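PDB 6MTZ: HepC.19480.a.B1 from Helicobacter pylori, which is of unknown function but is probably a DHH/DHHA1-family phosphoesterase that hydrolyses phosphoester bonds with the help of metal ions. Local coordinates for residues A[12-17]-A[70-75]; A[273-278]-A[290-295]; A[316-321]-A[349-354]. All coordinates share one frame; numbering follows the deposited sequence.

Contact 1 (A[12-17]-A[70-75]); sequences YHLSHI and SDLNLN
His16 and Asp71 meet where strands 10-15 and 64-70 of the parallel sheet run out into loops, at sequence motifs that in DHH-family phosphoesterases line the metal site. The strand ends are tied by Ser70 N, which donates to Leu14 O over 3.0 Å. Beside this bond Ser70 OG, between its backbone N and carbonyl carbon (chi1 52°), lies at the edge of the His13 ring and hydrogen-bonds NE2 at 2.8 Å; either partner could donate. The same hydroxyl is 2.9 Å from Ser15 OG, although where its proton goes is not settled. Ser28 takes His13 ND1 and the carbonyl of Gly21 bonds Ser15 OG, so the buried polar row is anchored at both ends.

On the other face, Leu72 CD1 packs against Leu14 CG at 3.7 Å, the two side chains crossing at about a right angle. Leu72 CD2 makes a van der Waals approach to His16 ND1 at 3.5 Å, oblique to the ring; ND1 has a weak hydrogen bond to the carbonyl of Ala40. Asp71 OD2 approaches His16 CB at 3.3 Å, with imidazole and carboxylate planes nearly perpendicular (86°). Asp18, Asp20, His103 and His104 gather round Asp71. Helix 19-29 covers the serine side through Cys24, whereas Arg49 of helix 43-59 and Tyr38 of strand 35-39 touch Leu14.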
# COMPACT_ATOMS: atom_id res chain seq x y z
N TYR A 12 2.62 -0.85 15.93
CA TYR A 12 2.58 -1.49 14.62
C TYR A 12 1.13 -1.55 14.18
O TYR A 12 0.31 -2.21 14.83
CB TYR A 12 3.21 -2.89 14.70
CG TYR A 12 4.68 -2.83 15.01
CD1 TYR A 12 5.14 -2.71 16.32
CD2 TYR A 12 5.62 -2.86 13.98
CE1 TYR A 12 6.49 -2.63 16.60
CE2 TYR A 12 6.97 -2.79 14.25
CZ TYR A 12 7.40 -2.67 15.56
OH TYR A 12 8.76 -2.60 15.82
N HIS A 13 0.79 -0.85 13.09
CA HIS A 13 -0.60 -0.65 12.72
C HIS A 13 -0.88 -1.24 11.34
O HIS A 13 -0.49 -0.66 10.32
CB HIS A 13 -0.99 0.83 12.76
CG HIS A 13 -2.44 1.09 12.51
ND1 HIS A 13 -2.97 2.36 12.45
CD2 HIS A 13 -3.47 0.23 12.30
CE1 HIS A 13 -4.27 2.28 12.21
NE2 HIS A 13 -4.60 1.00 12.12
N LEU A 14 -1.61 -2.35 11.33
CA LEU A 14 -2.04 -3.02 10.10
C LEU A 14 -3.49 -2.68 9.79
O LEU A 14 -4.37 -2.84 10.66
CB LEU A 14 -1.87 -4.53 10.24
CG LEU A 14 -2.59 -5.38 9.20
CD1 LEU A 14 -2.00 -5.12 7.79
CD2 LEU A 14 -2.55 -6.88 9.59
N SER A 15 -3.75 -2.23 8.55
CA SER A 15 -5.10 -1.82 8.15
C SER A 15 -5.37 -2.23 6.70
O SER A 15 -4.46 -2.64 5.96
CB SER A 15 -5.32 -0.31 8.31
OG SER A 15 -6.70 -0.00 8.28
N HIS A 16 -6.63 -2.11 6.30
CA HIS A 16 -7.07 -2.45 4.94
C HIS A 16 -6.55 -1.38 3.96
O HIS A 16 -5.74 -0.52 4.32
CB HIS A 16 -8.58 -2.58 4.91
CG HIS A 16 -9.13 -3.24 3.68
ND1 HIS A 16 -8.69 -4.46 3.23
CD2 HIS A 16 -10.12 -2.86 2.82
CE1 HIS A 16 -9.36 -4.80 2.14
NE2 HIS A 16 -10.24 -3.85 1.88
N ILE A 17 -7.02 -1.41 2.71
CA ILE A 17 -6.48 -0.54 1.67
C ILE A 17 -7.47 0.49 1.14
O ILE A 17 -7.05 1.35 0.37
CB ILE A 17 -5.91 -1.35 0.49
CG1 ILE A 17 -6.97 -2.30 -0.07
CG2 ILE A 17 -4.64 -2.07 0.91
CD1 ILE A 17 -6.68 -2.74 -1.47
N SER A 70 -6.97 -2.86 12.11
CA SER A 70 -8.21 -2.15 11.85
C SER A 70 -8.74 -2.50 10.47
O SER A 70 -7.96 -2.63 9.52
CB SER A 70 -8.03 -0.62 11.95
OG SER A 70 -6.94 -0.21 11.14
N ASP A 71 -10.06 -2.67 10.38
CA ASP A 71 -10.79 -2.80 9.12
C ASP A 71 -10.48 -4.10 8.40
O ASP A 71 -10.61 -4.20 7.17
CB ASP A 71 -10.51 -1.61 8.19
CG ASP A 71 -11.58 -1.42 7.14
OD1 ASP A 71 -12.75 -1.81 7.40
OD2 ASP A 71 -11.24 -0.91 6.04
N LEU A 72 -10.05 -5.11 9.14
CA LEU A 72 -9.77 -6.42 8.59
C LEU A 72 -10.39 -7.45 9.51
O LEU A 72 -10.40 -7.27 10.74
CB LEU A 72 -8.27 -6.66 8.47
CG LEU A 72 -7.49 -5.75 7.53
CD1 LEU A 72 -6.04 -5.70 7.97
CD2 LEU A 72 -7.57 -6.22 6.08
N ASN A 73 -10.93 -8.52 8.95
CA ASN A 73 -11.34 -9.63 9.79
C ASN A 73 -10.36 -10.77 9.59
O ASN A 73 -9.84 -10.98 8.49
CB ASN A 73 -12.78 -10.08 9.53
CG ASN A 73 -12.99 -10.66 8.18
OD1 ASN A 73 -12.59 -10.08 7.17
ND2 ASN A 73 -13.65 -11.82 8.13
N LEU A 74 -10.04 -11.46 10.68
CA LEU A 74 -9.14 -12.59 10.67
C LEU A 74 -9.95 -13.87 10.74
O LEU A 74 -11.02 -13.90 11.37
CB LEU A 74 -8.14 -12.52 11.84
CG LEU A 74 -7.39 -11.20 12.05
CD1 LEU A 74 -6.54 -11.24 13.32
CD2 LEU A 74 -6.51 -10.88 10.85
N ASN A 75 -9.47 -14.92 10.08
CA ASN A 75 -10.07 -16.21 10.34
C ASN A 75 -9.54 -16.75 11.66
O ASN A 75 -8.58 -16.23 12.23
CB ASN A 75 -9.80 -17.19 9.20
CG ASN A 75 -8.41 -17.06 8.64
OD1 ASN A 75 -7.42 -17.35 9.31
ND2 ASN A 75 -8.33 -16.62 7.38

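Contact 2 (A[273-278]-A[290-295]); sequences GGISVL and DFYIDV
Tyr292 and Asp294, two residues apart on strand 291-295, direct their side chains at the loop and first turn of helix 276-285, inside the beta-alpha-beta unit that runs from strand 264-270 through this helix to strand 291-295. From CB of Tyr292 the ring is swung anti to the backbone N (chi1 -170°), which carries it to the start of helix 276-285. CD1 is the first ring atom to touch, 3.7 Å from Ile275 CD1, and CE1 is a little farther from the same methyl, at 4.2 Å. CZ then meets Leu278 CD2 at 3.8 Å. At the tip, OH comes to 3.2 Å from that leucine methyl, close for a carbon-oxygen pair, while Ser269 OG gives the hydroxyl its hydrogen-bonding partner. Both aliphatic branches reach the ring obliquely, and Leu250 of helix 238-251 also touches the tyrosine.

Asp294, two residues on, rests its CB 3.8 Å from Ile275 CG2, so the isoleucine spans both strand residues, one branch on each. The carboxylate turns to the loop: Gly273 N donates to OD2 over 3.3 Å, fairly straight at 162° but arriving from well above the carboxylate plane. A water donates to the same OD2 at 2.6 Å, and the one N-H of Gly273 is shared between OD2 and this water, the latter branch weak. OD1 is held by Ser269 OG and Met272 N.

The buried aspartate is thus gripped at both oxygens, and this cluster of donors should help stabilise a negative charge there. The bond to Gly273 is long and out of plane, probably a modest contribution, and the apolar contacts of Ile275 and Leu278 seat the helix start on the strand.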
# COMPACT_ATOMS: atom_id res chain seq x y z
N GLY A 273 2.58 -3.45 -13.95
CA GLY A 273 1.51 -3.44 -14.95
C GLY A 273 1.99 -2.94 -16.31
O GLY A 273 2.78 -3.62 -16.98
N GLY A 274 1.50 -1.78 -16.73
CA GLY A 274 1.90 -1.18 -18.00
C GLY A 274 3.19 -0.41 -17.86
O GLY A 274 3.23 0.61 -17.16
N ILE A 275 4.25 -0.87 -18.51
CA ILE A 275 5.59 -0.44 -18.15
C ILE A 275 6.29 0.32 -19.27
O ILE A 275 7.48 0.63 -19.15
CB ILE A 275 6.45 -1.65 -17.71
CG1 ILE A 275 6.72 -2.56 -18.90
CG2 ILE A 275 5.74 -2.44 -16.59
CD1 ILE A 275 7.88 -3.47 -18.67
N SER A 276 5.59 0.65 -20.36
CA SER A 276 6.27 1.27 -21.49
C SER A 276 6.90 2.61 -21.08
O SER A 276 8.11 2.79 -21.18
CB SER A 276 5.31 1.44 -22.67
OG SER A 276 5.05 0.18 -23.27
N VAL A 277 6.09 3.55 -20.58
CA VAL A 277 6.63 4.84 -20.17
C VAL A 277 7.65 4.65 -19.05
O VAL A 277 8.74 5.23 -19.07
CB VAL A 277 5.49 5.79 -19.73
CG1 VAL A 277 6.04 7.22 -19.52
CG2 VAL A 277 4.35 5.76 -20.76
N LEU A 278 7.31 3.82 -18.06
CA LEU A 278 8.17 3.63 -16.90
C LEU A 278 9.54 3.10 -17.31
O LEU A 278 10.58 3.66 -16.94
CB LEU A 278 7.51 2.67 -15.91
CG LEU A 278 8.38 2.36 -14.70
CD1 LEU A 278 8.31 3.53 -13.73
CD2 LEU A 278 7.97 1.07 -14.04
N ASP A 290 20.34 -2.96 -19.44
CA ASP A 290 20.00 -3.36 -20.81
C ASP A 290 18.53 -3.65 -21.02
O ASP A 290 18.03 -3.49 -22.14
CB ASP A 290 20.80 -4.59 -21.20
CG ASP A 290 22.26 -4.37 -21.03
OD1 ASP A 290 22.78 -3.46 -21.71
OD2 ASP A 290 22.88 -5.06 -20.19
N PHE A 291 17.82 -4.11 -19.99
CA PHE A 291 16.40 -4.36 -20.16
C PHE A 291 15.68 -4.15 -18.85
O PHE A 291 16.28 -4.03 -17.78
CB PHE A 291 16.13 -5.77 -20.71
CG PHE A 291 16.54 -6.88 -19.79
CD1 PHE A 291 17.87 -7.28 -19.73
CD2 PHE A 291 15.60 -7.53 -19.01
CE1 PHE A 291 18.26 -8.32 -18.89
CE2 PHE A 291 15.97 -8.57 -18.15
CZ PHE A 291 17.30 -8.97 -18.09
N TYR A 292 14.36 -4.08 -18.96
CA TYR A 292 13.48 -3.93 -17.83
C TYR A 292 12.50 -5.09 -17.89
O TYR A 292 12.05 -5.46 -18.98
CB TYR A 292 12.76 -2.57 -17.87
CG TYR A 292 11.99 -2.24 -16.62
CD1 TYR A 292 10.76 -2.81 -16.37
CD2 TYR A 292 12.51 -1.35 -15.67
CE1 TYR A 292 10.06 -2.52 -15.21
CE2 TYR A 292 11.82 -1.06 -14.52
CZ TYR A 292 10.59 -1.65 -14.30
OH TYR A 292 9.88 -1.38 -13.16
N ILE A 293 12.20 -5.69 -16.74
CA ILE A 293 11.29 -6.82 -16.70
C ILE A 293 10.37 -6.66 -15.50
O ILE A 293 10.82 -6.38 -14.38
CB ILE A 293 12.06 -8.16 -16.65
CG1 ILE A 293 11.11 -9.35 -16.55
CG2 ILE A 293 13.11 -8.18 -15.52
CD1 ILE A 293 11.79 -10.69 -16.72
N ASP A 294 9.06 -6.76 -15.75
CA ASP A 294 8.04 -6.74 -14.71
C ASP A 294 7.25 -8.04 -14.77
O ASP A 294 6.91 -8.52 -15.86
CB ASP A 294 7.10 -5.53 -14.88
CG ASP A 294 6.08 -5.42 -13.76
OD1 ASP A 294 6.45 -4.99 -12.64
OD2 ASP A 294 4.91 -5.75 -14.01
N VAL A 295 6.98 -8.61 -13.60
CA VAL A 295 6.16 -9.81 -13.46
C VAL A 295 4.97 -9.47 -12.58
O VAL A 295 5.08 -8.66 -11.65
CB VAL A 295 6.97 -10.97 -12.85
CG1 VAL A 295 6.21 -12.29 -12.98
CG2 VAL A 295 8.34 -11.06 -13.51
O HOH W 1 2.43 -6.18 -13.53

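Contact 3 (A[316-321]-A[349-354])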
# COMPACT_ATOMS: atom_id res chain seq x y z
N GLN A 316 11.37 -15.52 -25.61
CA GLN A 316 11.14 -16.85 -26.17
C GLN A 316 12.15 -17.87 -25.67
O GLN A 316 11.87 -19.07 -25.74
CB GLN A 316 11.13 -16.82 -27.70
CG GLN A 316 12.30 -16.20 -28.39
CD GLN A 316 11.99 -15.94 -29.86
OE1 GLN A 316 11.05 -16.51 -30.40
NE2 GLN A 316 12.77 -15.06 -30.49
N MET A 317 13.30 -17.43 -25.15
CA MET A 317 14.21 -18.39 -24.53
C MET A 317 13.76 -18.73 -23.12
O MET A 317 14.01 -19.85 -22.65
CB MET A 317 15.63 -17.83 -24.51
N CYS A 318 13.08 -17.81 -22.45
CA CYS A 318 12.81 -17.92 -21.02
C CYS A 318 11.34 -17.99 -20.65
O CYS A 318 11.01 -18.64 -19.66
CB CYS A 318 13.44 -16.73 -20.28
SG CYS A 318 15.23 -16.68 -20.42
N PHE A 319 10.45 -17.34 -21.40
CA PHE A 319 9.07 -17.18 -20.94
C PHE A 319 8.05 -17.59 -22.00
O PHE A 319 6.92 -17.08 -21.99
CB PHE A 319 8.81 -15.74 -20.48
CG PHE A 319 9.87 -15.20 -19.56
CD1 PHE A 319 10.07 -15.75 -18.30
CD2 PHE A 319 10.66 -14.13 -19.94
CE1 PHE A 319 11.05 -15.25 -17.45
CE2 PHE A 319 11.63 -13.62 -19.09
CZ PHE A 319 11.83 -14.18 -17.85
N ASN A 320 8.42 -18.49 -22.91
CA ASN A 320 7.50 -18.99 -23.95
C ASN A 320 6.74 -17.85 -24.62
O ASN A 320 5.55 -17.96 -24.93
CB ASN A 320 6.52 -20.01 -23.37
CG ASN A 320 7.14 -21.37 -23.16
OD1 ASN A 320 7.73 -21.95 -24.08
ND2 ASN A 320 7.04 -21.89 -21.94
N GLY A 321 7.42 -16.72 -24.84
CA GLY A 321 6.75 -15.54 -25.34
C GLY A 321 7.41 -14.91 -26.55
O GLY A 321 8.24 -15.54 -27.21
N GLU A 349 15.70 -15.41 -11.21
CA GLU A 349 17.09 -15.85 -11.19
C GLU A 349 17.22 -17.31 -11.63
O GLU A 349 18.09 -17.64 -12.45
CB GLU A 349 17.69 -15.66 -9.79
CG GLU A 349 17.63 -14.19 -9.33
CD GLU A 349 18.32 -13.93 -7.99
OE1 GLU A 349 18.14 -14.71 -7.03
OE2 GLU A 349 19.04 -12.91 -7.90
N GLU A 350 16.37 -18.19 -11.10
CA GLU A 350 16.44 -19.60 -11.47
C GLU A 350 16.27 -19.76 -12.98
O GLU A 350 17.05 -20.47 -13.63
CB GLU A 350 15.40 -20.41 -10.71
N ILE A 351 15.27 -19.09 -13.56
CA ILE A 351 15.06 -19.17 -15.00
C ILE A 351 16.28 -18.61 -15.75
O ILE A 351 16.78 -19.22 -16.70
CB ILE A 351 13.78 -18.42 -15.40
CG1 ILE A 351 12.55 -19.10 -14.79
CG2 ILE A 351 13.66 -18.34 -16.92
CD1 ILE A 351 11.26 -18.35 -14.99
N PHE A 352 16.76 -17.43 -15.34
CA PHE A 352 17.88 -16.80 -16.04
C PHE A 352 19.17 -17.60 -15.88
O PHE A 352 20.05 -17.54 -16.75
CB PHE A 352 18.07 -15.37 -15.54
CG PHE A 352 17.12 -14.37 -16.15
CD1 PHE A 352 16.27 -14.73 -17.19
CD2 PHE A 352 17.09 -13.06 -15.70
CE1 PHE A 352 15.41 -13.81 -17.76
CE2 PHE A 352 16.21 -12.12 -16.27
CZ PHE A 352 15.37 -12.50 -17.30
N ASN A 353 19.29 -18.37 -14.80
CA ASN A 353 20.57 -19.01 -14.51
C ASN A 353 20.97 -20.01 -15.60
O ASN A 353 22.15 -20.11 -15.95
CB ASN A 353 20.52 -19.70 -13.15
CG ASN A 353 21.81 -20.41 -12.82
OD1 ASN A 353 21.96 -21.61 -13.07
ND2 ASN A 353 22.77 -19.67 -12.27
N ASN A 354 20.00 -20.76 -16.14
CA ASN A 354 20.28 -21.71 -17.22
C ASN A 354 20.21 -21.08 -18.60
O ASN A 354 20.52 -21.76 -19.58
CB ASN A 354 19.29 -22.88 -17.17
CG ASN A 354 19.52 -23.77 -15.99
OD1 ASN A 354 20.51 -24.50 -15.93
ND2 ASN A 354 18.60 -23.72 -15.02
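Cys318 turns SG anti to its own carbonyl carbon (chi1 -63°), toward helix 341-353, and Phe352 on that helix has a similar first torsion (chi1 -80°) that brings its CD1-CE1 edge to the sulfur. SG lies near the ring plane, 3.9 Å from Phe352 CE1 and 5.0 Å from the ring centroid: a Cys sulfur-aromatic contact made at the edge. Cys318 CB packs on Ile351 CG2 at 3.7 Å and lies over the centre of the neighbouring Phe319 ring.

Phe319, the first residue to leave the helical conformation at the end of helix 311-318, completes the cluster. Its CZ touches Phe352 CE1 at 3.6 Å, the planes inclined at 55° and the centroids 5.9 Å apart, an oblique meeting. Ile351 CD1 reaches the edge of the Phe319 ring at CE1, 4.0 Å away. Both aromatic rings also touch Ile293 of strand 291-295, and Phe352 touches Val259 of strand 258-261, so the helix ends pack on the mixed sheet.

No hydrogen bond crosses between the segments. The two helix ends are joined by dispersion forces among two aromatic rings, a branched aliphatic chain and a polarisable sulfur, contacts that are probably less directional than hydrogen bonds.

Along the chain the three contacts follow in series and fall in two separate parts of the fold. Contact 1 belongs to the N-terminal parallel sheet; contacts 2 and 3 belong to the C-terminal mixed sheet, with centres 31 and 37 Å from that of contact 1. This division matches the DHH and DHHA1 domains expected from the sequence motifs. Contacts 2 and 3, centres 16 Å apart, share strand 291-295: Tyr292 and Asp294 face helix 276-285, while Phe291 and Ile293 turn to the other face, where Ile293 CD1 packs 3.7 Å from Phe319 CZ. Helices thus cover both faces of the C-terminal sheet, and contact 1, its nearest atoms about 16 Å from contact 2, lies in the part that probably holds the metal site.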